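Local coordinates for CELL WALL surface anchor family protein (Streptococcus pneumoniae, PDB 3ZGH) that probably binds keratin 10 through its basic MSCRAMM-type binding region, serving the pneumococcus as a cell-wall-anchored surface adhesin, at residues A[82-88]-A[141-147]; A[58-64]-A[170-176]. All coordinates share one frame; numbering follows the deposited sequence.

Interaction 1 (A[82-88]-A[141-147]); sequences PGYSIYN and GAQMNGF
Ala142 O lies in the plane of the Tyr87 ring, at its edge, 3.5 Å from CD1, where 141-147 runs antiparallel to 82-88 at one edge of a small three-stranded sheet. Asn88 OD1 takes hydrogen bonds from two waters, one bridging to Ala142 N and the other to Ala142 O, while Asn88 ND2 is hydrogen-bonded to Ser157 OG of strand 154-162. Gln143 runs side by side with Tyr87, amide and ring planes 72° apart. Its CG sits between backbone N and carbonyl carbon (chi1 59°) and the chain then extends, which carries OE1 to Ser85 OG, the donor of a 2.7 Å bond. Met144 and Ile86 form the hydrogen-bonded pair: Met144 N gives to Ile86 O at 3.0 Å, and Ile86 N returns a bond to Met144 O. Their side chains share the face packed against the large sheet, Ile86 on Val64 and Met144 on Leu155 and Ile113. Asn145 ends the strand, its CA 3.3 Å from Tyr84 O in a CA-H...O contact. Tyr84 O also accepts a 2.7 Å bond from Gly146 N as helix 146-149 begins. Phe147 N donates to Pro82 O at 3.0 Å, reaching a lone pair in the carbonyl plane.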
ATOM      1  N   PRO A  82      -5.587  20.654   7.986  1.00 40.73           N
ATOM      2  CA  PRO A  82      -5.609  20.399   6.538  1.00 38.24           C
ATOM      3  C   PRO A  82      -4.223  20.133   5.966  1.00 35.98           C
ATOM      4  O   PRO A  82      -4.131  19.385   4.994  1.00 36.79           O
ATOM      5  CB  PRO A  82      -6.145  21.708   5.940  1.00 43.37           C
ATOM      6  CG  PRO A  82      -6.821  22.432   7.061  1.00 47.91           C
ATOM      7  CD  PRO A  82      -6.183  21.952   8.351  1.00 46.71           C
ATOM      8  N   GLY A  83      -3.177  20.770   6.507  1.00 35.00           N
ATOM      9  CA  GLY A  83      -1.832  20.591   5.987  1.00 35.25           C
ATOM     10  C   GLY A  83      -1.011  19.467   6.612  1.00 36.22           C
ATOM     11  O   GLY A  83       0.153  19.286   6.225  1.00 37.70           O
ATOM     12  N   TYR A  84      -1.582  18.726   7.581  1.00 33.82           N
ATOM     13  CA  TYR A  84      -0.971  17.486   8.065  1.00 32.92           C
ATOM     14  C   TYR A  84      -0.771  16.605   6.857  1.00 34.61           C
ATOM     15  O   TYR A  84      -1.577  16.659   5.942  1.00 35.22           O
ATOM     16  CB  TYR A  84      -1.938  16.769   9.017  1.00 33.62           C
ATOM     17  CG  TYR A  84      -1.490  15.438   9.578  1.00 33.03           C
ATOM     18  CD1 TYR A  84      -0.398  15.348  10.432  1.00 35.89           C
ATOM     19  CD2 TYR A  84      -2.204  14.286   9.312  1.00 33.08           C
ATOM     20  CE1 TYR A  84      -0.018  14.122  10.988  1.00 36.56           C
ATOM     21  CE2 TYR A  84      -1.832  13.051   9.853  1.00 32.81           C
ATOM     22  CZ  TYR A  84      -0.745  12.987  10.700  1.00 34.71           C
ATOM     23  OH  TYR A  84      -0.376  11.785  11.264  1.00 34.78           O
ATOM     24  N   SER A  85       0.269  15.781   6.833  1.00 33.92           N
ATOM     25  CA  SER A  85       0.497  14.936   5.672  1.00 34.35           C
ATOM     26  C   SER A  85       1.179  13.623   6.018  1.00 30.64           C
ATOM     27  O   SER A  85       2.070  13.601   6.890  1.00 31.53           O
ATOM     28  CB  SER A  85       1.362  15.687   4.643  1.00 41.05           C
ATOM     29  OG  SER A  85       1.316  14.994   3.401  1.00 43.52           O
ATOM     30  N   ILE A  86       0.792  12.554   5.321  1.00 26.53           N
ATOM     31  CA  ILE A  86       1.404  11.232   5.543  1.00 29.46           C
ATOM     32  C   ILE A  86       1.978  10.602   4.263  1.00 29.60           C
ATOM     33  O   ILE A  86       1.484  10.867   3.173  1.00 29.19           O
ATOM     34  CB  ILE A  86       0.399  10.228   6.151  1.00 28.89           C
ATOM     35  CG1 ILE A  86      -0.834  10.095   5.266  1.00 29.19           C
ATOM     36  CG2 ILE A  86      -0.015  10.655   7.570  1.00 30.16           C
ATOM     37  CD1 ILE A  86      -1.699   8.884   5.620  1.00 28.61           C
ATOM     38  N   TYR A  87       3.029   9.789   4.421  1.00 30.32           N
ATOM     39  CA  TYR A  87       3.553   8.921   3.347  1.00 29.98           C
ATOM     40  C   TYR A  87       2.940   7.526   3.472  1.00 30.47           C
ATOM     41  O   TYR A  87       2.566   7.122   4.577  1.00 31.47           O
ATOM     42  CB  TYR A  87       5.057   8.759   3.490  1.00 29.37           C
ATOM     43  CG  TYR A  87       5.886  10.005   3.263  1.00 33.01           C
ATOM     44  CD1 TYR A  87       5.750  10.758   2.102  1.00 34.08           C
ATOM     45  CD2 TYR A  87       6.846  10.396   4.190  1.00 34.56           C
ATOM     46  CE1 TYR A  87       6.546  11.866   1.875  1.00 36.30           C
ATOM     47  CE2 TYR A  87       7.632  11.499   3.981  1.00 38.08           C
ATOM     48  CZ  TYR A  87       7.477  12.239   2.827  1.00 39.28           C
ATOM     49  OH  TYR A  87       8.272  13.340   2.620  1.00 43.87           O
ATOM     50  N   ASN A  88       2.851   6.770   2.362  1.00 29.37           N
ATOM     51  CA  ASN A  88       2.460   5.351   2.426  1.00 26.74           C
ATOM     52  C   ASN A  88       3.663   4.419   2.156  1.00 29.00           C
ATOM     53  O   ASN A  88       3.496   3.213   1.980  1.00 30.05           O
ATOM     54  CB  ASN A  88       1.339   5.038   1.430  1.00 27.09           C
ATOM     55  CG  ASN A  88       1.801   5.113  -0.032  1.00 29.17           C
ATOM     56  OD1 ASN A  88       2.852   5.721  -0.341  1.00 30.79           O
ATOM     57  ND2 ASN A  88       0.987   4.549  -0.941  1.00 27.02           N
ATOM     58  N   GLY A 141       8.308   9.077  -2.988  1.00 66.17           N
ATOM     59  CA  GLY A 141       7.071   8.577  -2.392  1.00 62.20           C
ATOM     60  C   GLY A 141       6.050   9.697  -2.297  1.00 55.50           C
ATOM     61  O   GLY A 141       6.381  10.846  -1.960  1.00 50.68           O
ATOM     62  N   ALA A 142       4.813   9.360  -2.624  1.00 49.70           N
ATOM     63  CA  ALA A 142       3.742  10.347  -2.658  1.00 44.16           C
ATOM     64  C   ALA A 142       3.199  10.583  -1.250  1.00 37.45           C
ATOM     65  O   ALA A 142       3.474   9.796  -0.326  1.00 33.94           O
ATOM     66  CB  ALA A 142       2.619   9.851  -3.586  1.00 42.24           C
ATOM     67  N   GLN A 143       2.384  11.616  -1.091  1.00 33.97           N
ATOM     68  CA  GLN A 143       1.791  11.864   0.226  1.00 31.87           C
ATOM     69  C   GLN A 143       0.331  12.307   0.134  1.00 31.69           C
ATOM     70  O   GLN A 143      -0.107  12.795  -0.902  1.00 32.90           O
ATOM     71  CB  GLN A 143       2.624  12.912   0.992  1.00 32.15           C
ATOM     72  CG  GLN A 143       2.760  14.261   0.313  1.00 31.84           C
ATOM     73  CD  GLN A 143       3.776  15.165   1.038  1.00 36.31           C
ATOM     74  OE1 GLN A 143       3.438  15.831   2.011  1.00 36.50           O
ATOM     75  NE2 GLN A 143       5.017  15.152   0.579  1.00 40.69           N
ATOM     76  N   MET A 144      -0.406  12.160   1.225  1.00 29.17           N
ATOM     77  CA  MET A 144      -1.775  12.641   1.269  1.00 29.35           C
ATOM     78  C   MET A 144      -1.944  13.670   2.365  1.00 29.63           C
ATOM     79  O   MET A 144      -1.679  13.390   3.549  1.00 29.07           O
ATOM     80  CB  MET A 144      -2.746  11.490   1.512  1.00 30.45           C
ATOM     81  CG  MET A 144      -4.181  11.984   1.717  1.00 32.38           C
ATOM     82  SD  MET A 144      -5.425  10.691   1.557  1.00 35.37           S
ATOM     83  CE  MET A 144      -5.076   9.661   2.982  1.00 28.40           C
ATOM     84  N   ASN A 145      -2.367  14.867   1.969  1.00 29.38           N
ATOM     85  CA  ASN A 145      -2.631  15.937   2.923  1.00 31.32           C
ATOM     86  C   ASN A 145      -3.925  15.664   3.721  1.00 30.47           C
ATOM     87  O   ASN A 145      -4.829  14.979   3.247  1.00 29.97           O
ATOM     88  CB  ASN A 145      -2.765  17.288   2.212  1.00 30.44           C
ATOM     89  CG  ASN A 145      -1.436  17.799   1.624  1.00 40.32           C
ATOM     90  OD1 ASN A 145      -0.351  17.267   1.886  1.00 44.64           O
ATOM     91  ND2 ASN A 145      -1.526  18.857   0.851  1.00 40.24           N
ATOM     92  N   GLY A 146      -4.014  16.281   4.893  1.00 32.32           N
ATOM     93  CA  GLY A 146      -5.191  16.226   5.749  1.00 33.48           C
ATOM     94  C   GLY A 146      -6.474  16.645   5.042  1.00 34.82           C
ATOM     95  O   GLY A 146      -7.492  16.009   5.258  1.00 34.97           O
ATOM     96  N   PHE A 147      -6.474  17.694   4.215  1.00 35.82           N
ATOM     97  CA  PHE A 147      -7.759  18.080   3.596  1.00 36.70           C
ATOM     98  C   PHE A 147      -8.318  16.972   2.682  1.00 35.85           C
ATOM     99  O   PHE A 147      -9.540  16.874   2.502  1.00 38.29           O
ATOM    100  CB  PHE A 147      -7.706  19.438   2.858  1.00 38.69           C
ATOM    101  CG  PHE A 147      -6.685  19.493   1.783  1.00 39.08           C
ATOM    102  CD1 PHE A 147      -6.940  18.942   0.535  1.00 40.59           C
ATOM    103  CD2 PHE A 147      -5.458  20.084   2.018  1.00 40.05           C
ATOM    104  CE1 PHE A 147      -5.972  18.972  -0.462  1.00 41.86           C
ATOM    105  CE2 PHE A 147      -4.490  20.132   1.039  1.00 41.84           C
ATOM    106  CZ  PHE A 147      -4.737  19.569  -0.210  1.00 42.42           C
TER
HETATM  107  O   HOH W   1       4.077   6.193  -2.717  1.00 29.79           O
HETATM  108  O   HOH W   2       5.084   7.741   0.347  1.00 33.70           O

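Interaction 2 (A[58-64]-A[170-176]); sequences LTFTYTV and FTFTPYA
Phe172 drives its CZ into the Tyr62 ring, 3.4 Å above the plane and over the centre, in an edge-to-face pair with planes at 68°. The two strands run nearly parallel, at 13°, but their axes stay 11.6 Å apart: this is face-to-face packing of two sheets in a beta-sandwich arrangement, made by side chains. A second T-shaped pair reverses the roles of the two segments. Here Phe60, on 58-64, presents its edge and Phe170 its face, with ring centroids 5.0 Å apart. Phe60 CE1 stands off-centre toward the rim of that ring, while Leu58 CD1 touches Phe170 CD2 at 4.1 Å. With CG between the backbone N and the carbonyl carbon (chi1 67°), the Phe170 ring stands with one face to the Phe60 edge.

Past the aromatic pairs, the chain 173-176 approaches the large sheet more closely. Tyr175 N donates a nearly straight 3.1 Å bond to Tyr62 OH, and Tyr175 O lies 2.8 Å from the same hydroxyl, near the plane of the Tyr62 ring. Beyond this polar point Val64 CG1 packs on Ala176 CB at 4.0 Å.

Farther out, Trp159 of strand 154-162 stacks on Phe60 and also touches Phe172, and Val193 packs against Phe170. Asn185 holds the 174-176 backbone through Pro174 O and Ala176 N, and Asn88 O is a further hydrogen-bond partner of Tyr62 OH. The contact is thus an aromatic core in which a buried phenol hydroxyl is satisfied by backbone groups, fixing the Tyr62 ring at its far end.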
ATOM      1  N   LEU A  58       1.370 -10.491 -11.401  1.00 23.58           N
ATOM      2  CA  LEU A  58       0.632 -10.074 -10.231  1.00 24.04           C
ATOM      3  C   LEU A  58       0.420  -8.571 -10.346  1.00 24.99           C
ATOM      4  O   LEU A  58       1.370  -7.847 -10.705  1.00 27.46           O
ATOM      5  CB  LEU A  58       1.422 -10.336  -8.957  1.00 26.83           C
ATOM      6  CG  LEU A  58       1.713 -11.778  -8.536  1.00 29.91           C
ATOM      7  CD1 LEU A  58       2.513 -11.817  -7.208  1.00 25.07           C
ATOM      8  CD2 LEU A  58       0.394 -12.586  -8.424  1.00 28.61           C
ATOM      9  N   THR A  59      -0.800  -8.119 -10.070  1.00 23.87           N
ATOM     10  CA  THR A  59      -1.093  -6.686  -9.952  1.00 24.56           C
ATOM     11  C   THR A  59      -1.398  -6.385  -8.493  1.00 23.45           C
ATOM     12  O   THR A  59      -2.275  -7.019  -7.880  1.00 24.64           O
ATOM     13  CB  THR A  59      -2.292  -6.307 -10.810  1.00 24.78           C
ATOM     14  OG1 THR A  59      -1.998  -6.656 -12.172  1.00 25.98           O
ATOM     15  CG2 THR A  59      -2.631  -4.780 -10.719  1.00 28.89           C
ATOM     16  N   PHE A  60      -0.660  -5.430  -7.945  1.00 23.33           N
ATOM     17  CA  PHE A  60      -0.806  -5.005  -6.560  1.00 22.10           C
ATOM     18  C   PHE A  60      -1.452  -3.617  -6.525  1.00 23.81           C
ATOM     19  O   PHE A  60      -1.027  -2.711  -7.278  1.00 25.45           O
ATOM     20  CB  PHE A  60       0.585  -4.894  -5.910  1.00 21.64           C
ATOM     21  CG  PHE A  60       1.265  -6.204  -5.628  1.00 24.45           C
ATOM     22  CD1 PHE A  60       1.235  -6.749  -4.358  1.00 26.34           C
ATOM     23  CD2 PHE A  60       1.978  -6.875  -6.620  1.00 24.78           C
ATOM     24  CE1 PHE A  60       1.887  -7.975  -4.081  1.00 26.37           C
ATOM     25  CE2 PHE A  60       2.665  -8.047  -6.341  1.00 26.00           C
ATOM     26  CZ  PHE A  60       2.595  -8.613  -5.076  1.00 26.58           C
ATOM     27  N   THR A  61      -2.440  -3.424  -5.644  1.00 24.42           N
ATOM     28  CA  THR A  61      -3.040  -2.105  -5.411  1.00 23.14           C
ATOM     29  C   THR A  61      -3.095  -1.905  -3.890  1.00 24.02           C
ATOM     30  O   THR A  61      -3.784  -2.644  -3.169  1.00 26.20           O
ATOM     31  CB  THR A  61      -4.459  -1.976  -6.013  1.00 24.17           C
ATOM     32  OG1 THR A  61      -4.429  -2.305  -7.405  1.00 26.83           O
ATOM     33  CG2 THR A  61      -5.001  -0.520  -5.878  1.00 28.73           C
ATOM     34  N   TYR A  62      -2.350  -0.912  -3.424  1.00 24.56           N
ATOM     35  CA  TYR A  62      -2.120  -0.665  -2.016  1.00 23.31           C
ATOM     36  C   TYR A  62      -2.632   0.709  -1.620  1.00 21.65           C
ATOM     37  O   TYR A  62      -2.176   1.703  -2.172  1.00 25.30           O
ATOM     38  CB  TYR A  62      -0.607  -0.734  -1.806  1.00 23.81           C
ATOM     39  CG  TYR A  62      -0.082  -0.175  -0.505  1.00 25.28           C
ATOM     40  CD1 TYR A  62      -0.574  -0.600   0.714  1.00 26.52           C
ATOM     41  CD2 TYR A  62       0.973   0.745  -0.507  1.00 27.62           C
ATOM     42  CE1 TYR A  62      -0.054  -0.094   1.908  1.00 29.49           C
ATOM     43  CE2 TYR A  62       1.483   1.239   0.649  1.00 28.29           C
ATOM     44  CZ  TYR A  62       0.974   0.825   1.847  1.00 29.75           C
ATOM     45  OH  TYR A  62       1.537   1.343   2.976  1.00 32.36           O
ATOM     46  N   THR A  63      -3.540   0.770  -0.657  1.00 22.35           N
ATOM     47  CA  THR A  63      -4.198   2.016  -0.273  1.00 23.45           C
ATOM     48  C   THR A  63      -4.044   2.214   1.226  1.00 23.96           C
ATOM     49  O   THR A  63      -4.274   1.280   1.990  1.00 27.36           O
ATOM     50  CB  THR A  63      -5.706   1.997  -0.598  1.00 24.08           C
ATOM     51  OG1 THR A  63      -5.891   1.861  -1.996  1.00 26.51           O
ATOM     52  CG2 THR A  63      -6.413   3.299  -0.146  1.00 22.48           C
ATOM     53  N   VAL A  64      -3.647   3.413   1.634  1.00 22.84           N
ATOM     54  CA  VAL A  64      -3.654   3.789   3.042  1.00 22.23           C
ATOM     55  C   VAL A  64      -4.732   4.851   3.215  1.00 22.15           C
ATOM     56  O   VAL A  64      -4.831   5.765   2.404  1.00 23.61           O
ATOM     57  CB  VAL A  64      -2.274   4.326   3.452  1.00 24.25           C
ATOM     58  CG1 VAL A  64      -2.332   5.065   4.816  1.00 27.69           C
ATOM     59  CG2 VAL A  64      -1.279   3.176   3.501  1.00 25.89           C
ATOM     60  N   PHE A 170       5.213 -13.977  -1.898  1.00 32.47           N
ATOM     61  CA  PHE A 170       5.694 -12.629  -1.644  1.00 30.71           C
ATOM     62  C   PHE A 170       5.373 -12.300  -0.186  1.00 30.09           C
ATOM     63  O   PHE A 170       4.560 -12.990   0.458  1.00 29.72           O
ATOM     64  CB  PHE A 170       5.027 -11.616  -2.606  1.00 27.82           C
ATOM     65  CG  PHE A 170       3.553 -11.443  -2.376  1.00 29.24           C
ATOM     66  CD1 PHE A 170       3.079 -10.541  -1.418  1.00 30.09           C
ATOM     67  CD2 PHE A 170       2.631 -12.188  -3.107  1.00 30.32           C
ATOM     68  CE1 PHE A 170       1.710 -10.419  -1.190  1.00 30.48           C
ATOM     69  CE2 PHE A 170       1.262 -12.072  -2.878  1.00 31.89           C
ATOM     70  CZ  PHE A 170       0.802 -11.194  -1.926  1.00 31.66           C
ATOM     71  N   THR A 171       6.015 -11.276   0.345  1.00 30.44           N
ATOM     72  CA  THR A 171       5.532 -10.684   1.582  1.00 32.46           C
ATOM     73  C   THR A 171       5.468  -9.175   1.358  1.00 33.25           C
ATOM     74  O   THR A 171       6.319  -8.613   0.677  1.00 37.40           O
ATOM     75  CB  THR A 171       6.439 -10.963   2.797  1.00 35.88           C
ATOM     76  OG1 THR A 171       7.586 -10.135   2.711  1.00 40.71           O
ATOM     77  CG2 THR A 171       6.852 -12.427   2.880  1.00 34.06           C
ATOM     78  N   PHE A 172       4.459  -8.529   1.928  1.00 30.22           N
ATOM     79  CA  PHE A 172       4.318  -7.089   1.822  1.00 29.90           C
ATOM     80  C   PHE A 172       4.158  -6.511   3.239  1.00 30.36           C
ATOM     81  O   PHE A 172       3.378  -7.037   4.044  1.00 29.77           O
ATOM     82  CB  PHE A 172       3.114  -6.735   0.943  1.00 28.50           C
ATOM     83  CG  PHE A 172       2.834  -5.264   0.883  1.00 27.20           C
ATOM     84  CD1 PHE A 172       3.545  -4.450   0.009  1.00 26.67           C
ATOM     85  CD2 PHE A 172       1.893  -4.688   1.729  1.00 26.54           C
ATOM     86  CE1 PHE A 172       3.325  -3.105  -0.033  1.00 26.74           C
ATOM     87  CE2 PHE A 172       1.660  -3.327   1.675  1.00 27.33           C
ATOM     88  CZ  PHE A 172       2.383  -2.532   0.798  1.00 27.11           C
ATOM     89  N   THR A 173       4.903  -5.439   3.525  1.00 30.25           N
ATOM     90  CA  THR A 173       4.866  -4.783   4.827  1.00 31.96           C
ATOM     91  C   THR A 173       4.313  -3.361   4.669  1.00 30.55           C
ATOM     92  O   THR A 173       4.935  -2.495   4.042  1.00 29.19           O
ATOM     93  CB  THR A 173       6.270  -4.720   5.457  1.00 36.38           C
ATOM     94  OG1 THR A 173       6.809  -6.043   5.539  1.00 35.78           O
ATOM     95  CG2 THR A 173       6.216  -4.102   6.872  1.00 40.10           C
ATOM     96  N   PRO A 174       3.121  -3.116   5.208  1.00 32.57           N
ATOM     97  CA  PRO A 174       2.528  -1.778   5.072  1.00 30.26           C
ATOM     98  C   PRO A 174       3.270  -0.734   5.881  1.00 28.68           C
ATOM     99  O   PRO A 174       3.945  -1.056   6.854  1.00 30.55           O
ATOM    100  CB  PRO A 174       1.102  -1.965   5.609  1.00 33.43           C
ATOM    101  CG  PRO A 174       1.223  -3.098   6.563  1.00 38.09           C
ATOM    102  CD  PRO A 174       2.244  -4.041   5.943  1.00 36.73           C
ATOM    103  N   TYR A 175       3.114   0.515   5.480  1.00 26.32           N
ATOM    104  CA  TYR A 175       3.823   1.602   6.100  1.00 28.05           C
ATOM    105  C   TYR A 175       2.978   2.867   5.976  1.00 27.93           C
ATOM    106  O   TYR A 175       2.386   3.134   4.939  1.00 28.24           O
ATOM    107  CB  TYR A 175       5.171   1.795   5.412  1.00 31.21           C
ATOM    108  CG  TYR A 175       5.983   2.957   5.968  1.00 37.38           C
ATOM    109  CD1 TYR A 175       6.935   2.770   6.958  1.00 41.28           C
ATOM    110  CD2 TYR A 175       5.779   4.241   5.498  1.00 39.55           C
ATOM    111  CE1 TYR A 175       7.678   3.872   7.467  1.00 46.42           C
ATOM    112  CE2 TYR A 175       6.499   5.322   5.986  1.00 44.49           C
ATOM    113  CZ  TYR A 175       7.441   5.140   6.965  1.00 48.20           C
ATOM    114  OH  TYR A 175       8.138   6.258   7.411  1.00 52.92           O
ATOM    115  N   ALA A 176       2.933   3.648   7.042  1.00 28.27           N
ATOM    116  CA  ALA A 176       2.357   4.974   6.982  1.00 27.88           C
ATOM    117  C   ALA A 176       3.069   5.775   8.042  1.00 30.60           C
ATOM    118  O   ALA A 176       3.334   5.271   9.127  1.00 32.39           O
ATOM    119  CB  ALA A 176       0.872   4.919   7.252  1.00 25.43           C
TER

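Along the chain, interaction 1 is nested inside the loop closed by interaction 2: 58-64 comes first, then 82-88 and 141-147, and 170-176 last. Their centres lie 18 Å apart, with interaction 2 about 4 Å from the centre of the chain and interaction 1 about 14 Å from it. Strand 57-65 belongs to the seven-stranded antiparallel sheet, whereas 85-87 and 170-172 lie in two separate three-stranded sheets. The contacts nevertheless touch: Asn88 O is probably hydrogen-bonded to Tyr62 OH, and Met144 CE packs on Val64 O. Both small sheets are thereby joined to the large one; interaction 2 lies in the core of this keratin 10-binding domain, and interaction 1 toward its periphery.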